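Local coordinates for 6-phosphogluconolactonase (Trypanosoma cruzi, PDB 6VYE), which catalyses the hydrolysis of 6-phosphogluconolactone to 6-phosphogluconate, an early step of the pentose phosphate pathway, at residues D239-T242 and S247-L250; C231-I236 and F259-E264; S185-A190 and T213-R218; L168-H173 and P198-K203. All coordinates share one frame; numbering follows the deposited sequence.

How the contacts relate
The chain illustrates how local contacts round one alpha/beta sheet join through atoms at their borders. Contact 1 lies within the chain loop closed by contact 2, their centres 12 Å apart, and Arg248 NH1 probably bonds to Gly235 O (2.9 Å) where the two meet. Contact 4 borders the phosphate ion, which His173 binds, and touches both: Val232 of contact 2 packs on segment 168-173, while Ser247 OG of contact 1 lies 2.8 Å from Gly172 O, a probable hydrogen bond. Contact 3 sits at another part of the sheet, its centre 21 Å from that of contact 4; it meets contact 1 where Phe249 and Leu250 pack against Ile214, and Phe249 against Ile215.

Contact 1: residues D239-T242 and S247-L250; sequences DTPT and SRFL
Arg248 reaches out of a 3-10 segment to the backbone of Asp239 and the ring of Pro241, and its guanidinium group does nearly all the work of the contact. CB already points toward 239-242; CG, anti to the backbone N (chi1 -175°), continues that way, and after one bend at chi2 (71°) the chain is extended to the guanidinium. NH2 then donates to Asp239 O at 2.9 Å. The oxygen sits at the guanidinium edge, close to its plane, yet the nitrogen approaches from above the carbonyl plane and not along a lone pair, and the N-H...O angle of 146° is moderately bent. Pro241 comes from the opposite direction. Its ring methylenes meet the other terminal nitrogen, with CG and CD each 3.8 Å from Arg248 NH1, a plain van der Waals touch. That same NH1 is hydrogen-bonded to Ala238 O and Gly235 O, so the group collects carbonyl oxygens from the last turn of helix 230-237 and the chain just beyond it. The carboxylate of Asp239 takes no part: OD1 is 6.0 Å from Arg248 NH2 and forms its salt bridge with Arg251 instead. Within the 3-10 segment, Leu250 N bonds to Ser247 O at 3.1 Å. The chemistry is thus that of a cation set among main-chain acceptors, probably favoured by the partial negative charge of a helix C-terminus. Arg248 NH2 and Arg251 NE, like charges, lie close, and the Asp239 carboxylate, salt-bridged to Arg251, may offset them.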
loop_
_atom_site.group_PDB
_atom_site.type_symbol
_atom_site.label_atom_id
_atom_site.label_comp_id
_atom_site.label_asym_id
_atom_site.label_seq_id
_atom_site.Cartn_x
_atom_site.Cartn_y
_atom_site.Cartn_z
ATOM N N ASP A 239 5.133 -1.626 -22.444
ATOM C CA ASP A 239 4.155 -0.626 -22.959
ATOM C C ASP A 239 3.007 -1.382 -23.624
ATOM O O ASP A 239 1.818 -1.053 -23.364
ATOM C CB ASP A 239 4.866 0.383 -23.869
ATOM C CG ASP A 239 5.914 1.234 -23.149
ATOM O OD1 ASP A 239 5.810 1.422 -21.909
ATOM O OD2 ASP A 239 6.818 1.742 -23.843
ATOM N N THR A 240 3.317 -2.486 -24.309
ATOM C CA THR A 240 2.437 -3.050 -25.354
ATOM C C THR A 240 2.095 -4.527 -25.148
ATOM O O THR A 240 1.848 -5.246 -26.104
ATOM C CB THR A 240 3.159 -2.702 -26.655
ATOM O OG1 THR A 240 2.121 -2.125 -27.439
ATOM C CG2 THR A 240 3.927 -3.859 -27.253
ATOM N N PRO A 241 2.023 -5.085 -23.928
ATOM C CA PRO A 241 1.744 -6.516 -23.791
ATOM C C PRO A 241 0.255 -6.768 -24.062
ATOM O O PRO A 241 -0.557 -5.847 -23.929
ATOM C CB PRO A 241 2.086 -6.808 -22.317
ATOM C CG PRO A 241 1.771 -5.484 -21.628
ATOM C CD PRO A 241 2.136 -4.402 -22.623
ATOM N N THR A 242 -0.078 -7.993 -24.430
ATOM C CA THR A 242 -1.460 -8.399 -24.783
ATOM C C THR A 242 -2.272 -8.505 -23.488
ATOM O O THR A 242 -3.402 -7.997 -23.454
ATOM C CB THR A 242 -1.446 -9.701 -25.599
ATOM O OG1 THR A 242 -0.924 -9.295 -26.864
ATOM C CG2 THR A 242 -2.813 -10.341 -25.753
ATOM N N SER A 247 -2.694 -4.567 -11.397
ATOM C CA SER A 247 -1.744 -3.492 -10.994
ATOM C C SER A 247 -1.182 -2.687 -12.198
ATOM O O SER A 247 -0.369 -1.755 -11.983
ATOM C CB SER A 247 -0.668 -4.094 -10.132
ATOM O OG SER A 247 0.084 -5.040 -10.905
ATOM N N ARG A 248 -1.595 -3.002 -13.425
ATOM C CA ARG A 248 -1.430 -2.162 -14.650
ATOM C C ARG A 248 -1.734 -0.682 -14.385
ATOM O O ARG A 248 -0.992 0.166 -14.933
ATOM C CB ARG A 248 -2.363 -2.649 -15.764
ATOM C CG ARG A 248 -2.164 -1.919 -17.084
ATOM C CD ARG A 248 -0.870 -2.284 -17.777
ATOM N NE ARG A 248 -0.743 -1.566 -19.055
ATOM C CZ ARG A 248 0.327 -1.580 -19.835
ATOM N NH1 ARG A 248 1.356 -2.354 -19.544
ATOM N NH2 ARG A 248 0.347 -0.862 -20.929
ATOM N N PHE A 249 -2.682 -0.362 -13.503
ATOM C CA PHE A 249 -3.137 1.028 -13.214
ATOM C C PHE A 249 -1.970 1.864 -12.660
ATOM O O PHE A 249 -2.011 3.054 -12.851
ATOM C CB PHE A 249 -4.358 1.052 -12.288
ATOM C CG PHE A 249 -4.073 0.715 -10.847
ATOM C CD1 PHE A 249 -3.570 1.673 -9.977
ATOM C CD2 PHE A 249 -4.299 -0.555 -10.357
ATOM C CE1 PHE A 249 -3.292 1.360 -8.656
ATOM C CE2 PHE A 249 -4.045 -0.864 -9.027
ATOM C CZ PHE A 249 -3.518 0.092 -8.191
ATOM N N LEU A 250 -0.971 1.273 -11.992
ATOM C CA LEU A 250 0.173 2.039 -11.413
ATOM C C LEU A 250 0.853 2.893 -12.495
ATOM O O LEU A 250 1.546 3.863 -12.125
ATOM C CB LEU A 250 1.175 1.075 -10.778
ATOM C CG LEU A 250 0.683 0.315 -9.539
ATOM C CD1 LEU A 250 1.694 -0.715 -9.118
ATOM C CD2 LEU A 250 0.386 1.256 -8.362
#

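Contact 2: residues C231-I236 and F259-E264; sequences CVLNGI and FILDKE
Helix 231-236 runs roughly antiparallel to strand 259-262, their axes at 149° and 12.4 Å apart at closest approach, with Leu233 and Leu261 nearest in register. The space between is bridged entirely by apolar side chains, all buried. Leu233 is the forked piece: with CG anti to its own backbone N (chi1 -180°), it points its two methyls at different residues of the strand. CD2 meets Leu261 CD1 tip to tip at 3.9 Å. CD1 lies beside Phe259, 4.1 Å from its CD1, the two side chains sliding past each other in opposite directions. One turn further along the helix, Ile236 approaches the same ring from another quarter, its CG2 at the ring edge, near the plane, and 4.1 Å from Phe259 CZ. The aromatic ring is therefore touched at its CD1-CE1 side by a leucine and at its far end by an isoleucine. On the opposite surface of the strand, Ile260 packs against helix 24-38, so the sheet is covered by helices on both faces. Such an arrangement is that of a beta-alpha-beta crossover: strand 219-224 leads into helix 230-237, and the chain returns as the adjacent parallel strand 256-262, in keeping with a Rossmann-like alpha/beta sandwich.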
loop_
_atom_site.group_PDB
_atom_site.type_symbol
_atom_site.label_atom_id
_atom_site.label_comp_id
_atom_site.label_asym_id
_atom_site.label_seq_id
_atom_site.Cartn_x
_atom_site.Cartn_y
_atom_site.Cartn_z
ATOM N N CYS A 231 6.635 -12.234 -14.730
ATOM C CA CYS A 231 5.570 -12.094 -15.753
ATOM C C CYS A 231 4.601 -10.959 -15.355
ATOM O O CYS A 231 4.380 -10.051 -16.175
ATOM C CB CYS A 231 4.866 -13.424 -15.949
ATOM S SG CYS A 231 3.606 -13.335 -17.239
ATOM N N VAL A 232 4.053 -10.965 -14.137
ATOM C CA VAL A 232 3.134 -9.864 -13.695
ATOM C C VAL A 232 3.890 -8.531 -13.660
ATOM O O VAL A 232 3.313 -7.502 -14.059
ATOM C CB VAL A 232 2.406 -10.160 -12.377
ATOM C CG1 VAL A 232 1.394 -11.265 -12.573
ATOM C CG2 VAL A 232 3.348 -10.479 -11.233
ATOM N N LEU A 233 5.152 -8.499 -13.254
ATOM C CA LEU A 233 5.887 -7.199 -13.242
ATOM C C LEU A 233 6.006 -6.662 -14.670
ATOM O O LEU A 233 5.731 -5.478 -14.897
ATOM C CB LEU A 233 7.257 -7.364 -12.604
ATOM C CG LEU A 233 8.079 -6.078 -12.543
ATOM C CD1 LEU A 233 7.390 -5.009 -11.685
ATOM C CD2 LEU A 233 9.488 -6.392 -12.046
ATOM N N ASN A 234 6.391 -7.520 -15.608
ATOM C CA ASN A 234 6.558 -7.169 -17.040
ATOM C C ASN A 234 5.227 -6.602 -17.587
ATOM O O ASN A 234 5.259 -5.732 -18.453
ATOM C CB ASN A 234 7.126 -8.376 -17.801
ATOM C CG ASN A 234 8.546 -8.778 -17.388
ATOM O OD1 ASN A 234 9.322 -7.988 -16.833
ATOM N ND2 ASN A 234 8.909 -10.031 -17.635
ATOM N N GLY A 235 4.073 -7.052 -17.101
ATOM C CA GLY A 235 2.769 -6.593 -17.599
ATOM C C GLY A 235 2.429 -5.202 -17.098
ATOM O O GLY A 235 1.546 -4.613 -17.703
ATOM N N ILE A 236 3.113 -4.694 -16.052
ATOM C CA ILE A 236 3.006 -3.264 -15.625
ATOM C C ILE A 236 3.956 -2.421 -16.488
ATOM O O ILE A 236 3.544 -1.329 -16.975
ATOM C CB ILE A 236 3.295 -3.048 -14.125
ATOM C CG1 ILE A 236 2.487 -3.972 -13.221
ATOM C CG2 ILE A 236 3.053 -1.595 -13.744
ATOM C CD1 ILE A 236 2.985 -4.000 -11.811
ATOM N N PHE A 259 9.931 1.643 -7.896
ATOM C CA PHE A 259 9.886 0.158 -7.857
ATOM C C PHE A 259 11.221 -0.327 -7.278
ATOM O O PHE A 259 12.306 0.048 -7.792
ATOM C CB PHE A 259 9.638 -0.443 -9.250
ATOM C CG PHE A 259 8.239 -0.325 -9.807
ATOM C CD1 PHE A 259 7.883 -1.049 -10.932
ATOM C CD2 PHE A 259 7.311 0.556 -9.278
ATOM C CE1 PHE A 259 6.621 -0.940 -11.485
ATOM C CE2 PHE A 259 6.032 0.639 -9.810
ATOM C CZ PHE A 259 5.684 -0.113 -10.908
ATOM N N ILE A 260 11.149 -1.076 -6.180
ATOM C CA ILE A 260 12.331 -1.655 -5.494
ATOM C C ILE A 260 12.242 -3.163 -5.720
ATOM O O ILE A 260 11.263 -3.793 -5.282
ATOM C CB ILE A 260 12.374 -1.204 -4.011
ATOM C CG1 ILE A 260 12.230 0.316 -3.887
ATOM C CG2 ILE A 260 13.614 -1.725 -3.292
ATOM C CD1 ILE A 260 12.319 0.825 -2.442
ATOM N N LEU A 261 13.202 -3.702 -6.462
ATOM C CA LEU A 261 13.183 -5.085 -6.999
ATOM C C LEU A 261 14.418 -5.871 -6.535
ATOM O O LEU A 261 15.481 -5.253 -6.270
ATOM C CB LEU A 261 13.172 -4.978 -8.522
ATOM C CG LEU A 261 12.116 -4.050 -9.107
ATOM C CD1 LEU A 261 12.222 -4.032 -10.622
ATOM C CD2 LEU A 261 10.722 -4.498 -8.687
ATOM N N ASP A 262 14.307 -7.199 -6.518
ATOM C CA ASP A 262 15.469 -8.118 -6.434
ATOM C C ASP A 262 15.935 -8.409 -7.869
ATOM O O ASP A 262 15.224 -8.014 -8.821
ATOM C CB ASP A 262 15.140 -9.361 -5.593
ATOM C CG ASP A 262 14.324 -10.439 -6.290
ATOM O OD1 ASP A 262 13.516 -10.102 -7.197
ATOM O OD2 ASP A 262 14.498 -11.617 -5.923
ATOM N N LYS A 263 17.090 -9.063 -8.010
ATOM C CA LYS A 263 17.720 -9.438 -9.307
ATOM C C LYS A 263 16.774 -10.365 -10.069
ATOM O O LYS A 263 16.552 -10.126 -11.247
ATOM C CB LYS A 263 19.064 -10.136 -9.082
ATOM C CG LYS A 263 20.169 -9.264 -8.512
ATOM C CD LYS A 263 20.746 -8.300 -9.526
ATOM C CE LYS A 263 22.026 -7.643 -9.057
ATOM N NZ LYS A 263 21.905 -6.164 -9.095
ATOM N N GLU A 264 16.222 -11.377 -9.399
ATOM C CA GLU A 264 15.446 -12.473 -10.030
ATOM C C GLU A 264 14.188 -11.893 -10.708
ATOM O O GLU A 264 13.870 -12.345 -11.822
ATOM C CB GLU A 264 15.141 -13.552 -9.001
ATOM C CG GLU A 264 16.355 -14.398 -8.657
ATOM C CD GLU A 264 16.854 -15.339 -9.761
ATOM O OE1 GLU A 264 16.020 -15.949 -10.459
ATOM O OE2 GLU A 264 18.077 -15.460 -9.941
#

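Contact 3: residues S185-A190 and T213-R218; sequences SEMHRA and TIIHAR
Thr213 and Ala190 form the tight end of this contact. The threonine hydroxyl OG1 donates to Ala190 O at only 2.6 Å, lying in the carbonyl plane and on a lone pair, with a C=O...O angle of 111°. OG1 is placed anti to the carbonyl carbon of its own residue (chi1 -58°), and in that position it also comes within 3.5 Å of Ala190 CB. A further hydrogen bond links it to the hydroxyl of Thr210, so this buried oxygen has two hydrogen-bond partners. The other end is looser. Met187 bends its chain back so that CE comes 4.3 Å from Ile215 CD1, a single methyl-to-methyl touch on a partly exposed residue. On the solvent side, where Ser185, His188 and Arg189 are exposed, the segment holds its own shape: Glu186 OE2 accepts from His188 N (2.8 Å) with its anti lone pair and, from above the carboxylate plane, from Arg189 N at 3.1 Å. The Arg189 guanidinium is salt-bridged to Glu139. The contact thus joins the chain entering edge strand 191-194 to helix 211-215, which follows the neighbouring antiparallel strand 206-209, at the antiparallel margin of an otherwise mostly parallel alpha/beta sheet.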
loop_
_atom_site.group_PDB
_atom_site.type_symbol
_atom_site.label_atom_id
_atom_site.label_comp_id
_atom_site.label_asym_id
_atom_site.label_seq_id
_atom_site.Cartn_x
_atom_site.Cartn_y
_atom_site.Cartn_z
ATOM N N SER A 185 -11.588 -1.322 -10.477
ATOM C CA SER A 185 -11.516 -0.107 -11.340
ATOM C C SER A 185 -12.085 1.128 -10.623
ATOM O O SER A 185 -12.502 2.078 -11.324
ATOM C CB SER A 185 -12.266 -0.329 -12.652
ATOM O OG SER A 185 -12.216 -1.690 -13.051
ATOM N N GLU A 186 -12.189 1.108 -9.290
ATOM C CA GLU A 186 -12.988 2.133 -8.559
ATOM C C GLU A 186 -12.279 3.486 -8.683
ATOM O O GLU A 186 -11.091 3.585 -8.245
ATOM C CB GLU A 186 -13.223 1.717 -7.112
ATOM C CG GLU A 186 -13.924 2.785 -6.289
ATOM C CD GLU A 186 -15.310 3.222 -6.757
ATOM O OE1 GLU A 186 -16.285 2.504 -6.446
ATOM O OE2 GLU A 186 -15.431 4.333 -7.331
ATOM N N MET A 187 -12.943 4.468 -9.300
ATOM C CA MET A 187 -12.314 5.784 -9.614
ATOM C C MET A 187 -13.043 6.937 -8.914
ATOM O O MET A 187 -12.628 8.072 -9.146
ATOM C CB MET A 187 -12.242 6.066 -11.122
ATOM C CG MET A 187 -11.164 5.257 -11.873
ATOM S SD MET A 187 -9.429 5.177 -11.223
ATOM C CE MET A 187 -8.907 3.643 -12.000
ATOM N N HIS A 188 -14.023 6.688 -8.046
ATOM C CA HIS A 188 -14.714 7.779 -7.299
ATOM C C HIS A 188 -14.454 7.660 -5.790
ATOM O O HIS A 188 -13.957 8.646 -5.220
ATOM C CB HIS A 188 -16.162 7.868 -7.791
ATOM C CG HIS A 188 -16.168 8.287 -9.228
ATOM N ND1 HIS A 188 -15.870 9.594 -9.618
ATOM C CD2 HIS A 188 -16.288 7.569 -10.371
ATOM C CE1 HIS A 188 -15.879 9.665 -10.936
ATOM N NE2 HIS A 188 -16.134 8.434 -11.422
ATOM N N ARG A 189 -14.661 6.485 -5.195
ATOM C CA ARG A 189 -14.457 6.227 -3.746
ATOM C C ARG A 189 -12.947 6.134 -3.442
ATOM O O ARG A 189 -12.202 5.563 -4.257
ATOM C CB ARG A 189 -15.121 4.907 -3.329
ATOM C CG ARG A 189 -16.582 4.702 -3.693
ATOM C CD ARG A 189 -17.524 5.846 -3.401
ATOM N NE ARG A 189 -17.128 6.648 -2.255
ATOM C CZ ARG A 189 -17.515 7.909 -2.045
ATOM N NH1 ARG A 189 -18.340 8.514 -2.890
ATOM N NH2 ARG A 189 -17.081 8.566 -0.977
ATOM N N ALA A 190 -12.500 6.649 -2.294
ATOM C CA ALA A 190 -11.084 6.585 -1.853
ATOM C C ALA A 190 -10.759 5.180 -1.332
ATOM O O ALA A 190 -9.578 4.796 -1.394
ATOM C CB ALA A 190 -10.834 7.610 -0.789
ATOM N N THR A 213 -7.047 6.554 -5.415
ATOM C CA THR A 213 -6.299 7.022 -4.228
ATOM C C THR A 213 -4.800 6.862 -4.443
ATOM O O THR A 213 -4.113 7.788 -4.110
ATOM C CB THR A 213 -6.692 6.306 -2.936
ATOM O OG1 THR A 213 -8.088 6.494 -2.741
ATOM C CG2 THR A 213 -5.943 6.877 -1.751
ATOM N N ILE A 214 -4.347 5.701 -4.932
ATOM C CA ILE A 214 -2.915 5.409 -5.180
ATOM C C ILE A 214 -2.419 6.325 -6.309
ATOM O O ILE A 214 -1.283 6.896 -6.222
ATOM C CB ILE A 214 -2.709 3.906 -5.482
ATOM C CG1 ILE A 214 -3.068 3.070 -4.258
ATOM C CG2 ILE A 214 -1.288 3.628 -5.965
ATOM C CD1 ILE A 214 -3.225 1.602 -4.532
ATOM N N ILE A 215 -3.229 6.472 -7.341
ATOM C CA ILE A 215 -2.893 7.289 -8.542
ATOM C C ILE A 215 -2.602 8.746 -8.138
ATOM O O ILE A 215 -1.753 9.361 -8.781
ATOM C CB ILE A 215 -4.007 7.150 -9.595
ATOM C CG1 ILE A 215 -3.852 5.813 -10.334
ATOM C CG2 ILE A 215 -4.001 8.326 -10.563
ATOM C CD1 ILE A 215 -5.083 5.378 -11.114
ATOM N N HIS A 216 -3.234 9.255 -7.083
ATOM C CA HIS A 216 -3.057 10.654 -6.613
ATOM C C HIS A 216 -2.115 10.803 -5.408
ATOM O O HIS A 216 -2.024 11.947 -4.912
ATOM C CB HIS A 216 -4.434 11.258 -6.370
ATOM C CG HIS A 216 -5.027 11.659 -7.668
ATOM N ND1 HIS A 216 -5.854 10.810 -8.403
ATOM C CD2 HIS A 216 -4.846 12.769 -8.408
ATOM C CE1 HIS A 216 -6.183 11.419 -9.516
ATOM N NE2 HIS A 216 -5.586 12.613 -9.539
ATOM N N ALA A 217 -1.470 9.730 -4.923
ATOM C CA ALA A 217 -0.514 9.804 -3.788
ATOM C C ALA A 217 0.683 10.586 -4.309
ATOM O O ALA A 217 0.998 10.413 -5.474
ATOM C CB ALA A 217 -0.071 8.432 -3.319
ATOM N N ARG A 218 1.329 11.390 -3.469
ATOM C CA ARG A 218 2.562 12.154 -3.829
ATOM C C ARG A 218 3.735 11.193 -4.068
ATOM O O ARG A 218 4.572 11.496 -4.932
ATOM C CB ARG A 218 2.885 13.143 -2.711
ATOM C CG ARG A 218 1.789 14.177 -2.507
ATOM C CD ARG A 218 2.162 15.367 -1.635
ATOM N NE ARG A 218 1.060 16.318 -1.578
ATOM C CZ ARG A 218 0.121 16.375 -0.618
ATOM N NH1 ARG A 218 0.148 15.579 0.446
ATOM N NH2 ARG A 218 -0.853 17.263 -0.722
#

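Contact 4: residues L168-H173 and P198-K203; sequences LGSDGH and PTMSPK. With PO4 (phosphate ion), chain D.
A phosphate-binding pocket is bordered here by two loops that meet through Met200, which packs against Ser170, Asp171 and His173. The ion probably came from the crystallisation liquor, but in a lactonase acting on a phosphorylated sugar it may well mark part of the substrate site. His173 NE2 donates to phosphate O1 at 2.7 Å, with the oxygen at the ring edge and an N-H...O angle of 157°; Arg206 and Arg85 supply further hydrogen bonds. The imidazole is also stacked on Phe178. The histidine ends the Gly-Ser-Asp-Gly-His run of residues 169-173, part of a glycine-rich loop that leaves the C-terminal end of parallel strand 163-167, a usual place for a ligand site in an alpha/beta fold. A type I turn shapes this loop, with Gly172 N bonded to Gly169 O at 2.8 Å. Met200, bent at chi2 (-66°) and again at chi3, brings its thioether obliquely across the Asp171 side chain: CE lies 3.2 Å from Ser170 OG, and CG is 3.4 Å from Asp171 OD2. Its SD stands 5.0 Å from the centroid of the His173 ring, obliquely placed. In the same loop, Lys203 NZ donates to both Pro198 O and Met200 O, each at 2.7 Å, folding the second loop back on itself around the cis peptide before Pro202.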
loop_
_atom_site.group_PDB
_atom_site.type_symbol
_atom_site.label_atom_id
_atom_site.label_comp_id
_atom_site.label_asym_id
_atom_site.label_seq_id
_atom_site.Cartn_x
_atom_site.Cartn_y
_atom_site.Cartn_z
ATOM N N LEU A 168 3.704 -6.413 -4.605
ATOM C CA LEU A 168 3.157 -7.098 -5.795
ATOM C C LEU A 168 2.924 -8.570 -5.446
ATOM O O LEU A 168 3.922 -9.264 -5.086
ATOM C CB LEU A 168 4.136 -6.967 -6.945
ATOM C CG LEU A 168 3.553 -7.334 -8.302
ATOM C CD1 LEU A 168 2.487 -6.312 -8.706
ATOM C CD2 LEU A 168 4.638 -7.433 -9.371
ATOM N N GLY A 169 1.672 -9.037 -5.561
ATOM C CA GLY A 169 1.350 -10.451 -5.339
ATOM C C GLY A 169 1.782 -11.312 -6.511
ATOM O O GLY A 169 2.088 -10.744 -7.605
ATOM N N SER A 170 1.753 -12.641 -6.316
ATOM C CA SER A 170 2.084 -13.664 -7.342
ATOM C C SER A 170 1.055 -13.563 -8.464
ATOM O O SER A 170 1.412 -13.827 -9.599
ATOM C CB SER A 170 2.120 -15.056 -6.757
ATOM O OG SER A 170 0.941 -15.305 -6.001
ATOM N N ASP A 171 -0.165 -13.140 -8.143
ATOM C CA ASP A 171 -1.237 -12.897 -9.141
ATOM C C ASP A 171 -1.187 -11.455 -9.670
ATOM O O ASP A 171 -2.143 -11.075 -10.378
ATOM C CB ASP A 171 -2.600 -13.176 -8.514
ATOM C CG ASP A 171 -3.024 -12.180 -7.438
ATOM O OD1 ASP A 171 -2.157 -11.450 -6.896
ATOM O OD2 ASP A 171 -4.215 -12.148 -7.140
ATOM N N GLY A 172 -0.174 -10.651 -9.309
ATOM C CA GLY A 172 -0.017 -9.276 -9.827
ATOM C C GLY A 172 -1.007 -8.291 -9.181
ATOM O O GLY A 172 -1.194 -7.182 -9.724
ATOM N N HIS A 173 -1.680 -8.690 -8.091
ATOM C CA HIS A 173 -2.591 -7.794 -7.331
ATOM C C HIS A 173 -1.732 -6.885 -6.474
ATOM O O HIS A 173 -0.544 -7.206 -6.262
ATOM C CB HIS A 173 -3.670 -8.552 -6.533
ATOM C CG HIS A 173 -3.236 -9.016 -5.185
ATOM N ND1 HIS A 173 -2.512 -10.185 -5.031
ATOM C CD2 HIS A 173 -3.429 -8.490 -3.941
ATOM C CE1 HIS A 173 -2.275 -10.363 -3.728
ATOM N NE2 HIS A 173 -2.835 -9.343 -3.029
ATOM N N PRO A 198 -9.300 -17.109 -6.406
ATOM C CA PRO A 198 -9.073 -18.513 -6.047
ATOM C C PRO A 198 -7.690 -18.941 -5.542
ATOM O O PRO A 198 -7.647 -19.636 -4.558
ATOM C CB PRO A 198 -9.366 -19.221 -7.379
ATOM C CG PRO A 198 -10.528 -18.435 -7.921
ATOM C CD PRO A 198 -10.184 -16.995 -7.580
ATOM N N THR A 199 -6.597 -18.524 -6.178
ATOM C CA THR A 199 -5.232 -18.963 -5.771
ATOM C C THR A 199 -4.720 -18.155 -4.568
ATOM O O THR A 199 -3.579 -18.410 -4.164
ATOM C CB THR A 199 -4.234 -18.909 -6.937
ATOM O OG1 THR A 199 -4.023 -17.551 -7.330
ATOM C CG2 THR A 199 -4.676 -19.727 -8.135
ATOM N N MET A 200 -5.501 -17.226 -4.002
ATOM C CA MET A 200 -4.984 -16.268 -2.989
ATOM C C MET A 200 -5.681 -16.493 -1.640
ATOM O O MET A 200 -6.915 -16.679 -1.606
ATOM C CB MET A 200 -5.165 -14.820 -3.452
ATOM C CG MET A 200 -4.381 -14.471 -4.728
ATOM S SD MET A 200 -2.561 -14.513 -4.544
ATOM C CE MET A 200 -2.163 -15.847 -5.657
ATOM N N SER A 201 -4.889 -16.488 -0.566
ATOM C CA SER A 201 -5.306 -16.685 0.848
ATOM C C SER A 201 -4.648 -15.594 1.671
ATOM O O SER A 201 -3.602 -15.096 1.281
ATOM C CB SER A 201 -4.904 -18.041 1.341
ATOM O OG SER A 201 -5.407 -19.045 0.481
ATOM N N PRO A 202 -5.185 -15.220 2.843
ATOM C CA PRO A 202 -6.392 -15.841 3.405
ATOM C C PRO A 202 -7.733 -15.401 2.800
ATOM O O PRO A 202 -7.898 -14.250 2.419
ATOM C CB PRO A 202 -6.344 -15.391 4.873
ATOM C CG PRO A 202 -5.647 -14.031 4.796
ATOM C CD PRO A 202 -4.571 -14.229 3.746
ATOM N N LYS A 203 -8.696 -16.318 2.840
ATOM C CA LYS A 203 -10.052 -16.183 2.268
ATOM C C LYS A 203 -10.924 -15.375 3.216
ATOM O O LYS A 203 -11.873 -15.938 3.796
ATOM C CB LYS A 203 -10.656 -17.570 2.035
ATOM C CG LYS A 203 -9.832 -18.440 1.110
ATOM C CD LYS A 203 -9.606 -17.822 -0.232
ATOM C CE LYS A 203 -9.052 -18.818 -1.231
ATOM N NZ LYS A 203 -8.870 -18.197 -2.565
HETATM P P PO4 D . -2.709 -10.826 0.053
HETATM O O1 PO4 D . -3.340 -9.468 -0.371
HETATM O O2 PO4 D . -1.315 -10.596 0.545
HETATM O O3 PO4 D . -2.605 -11.774 -1.118
HETATM O O4 PO4 D . -3.598 -11.454 1.120
#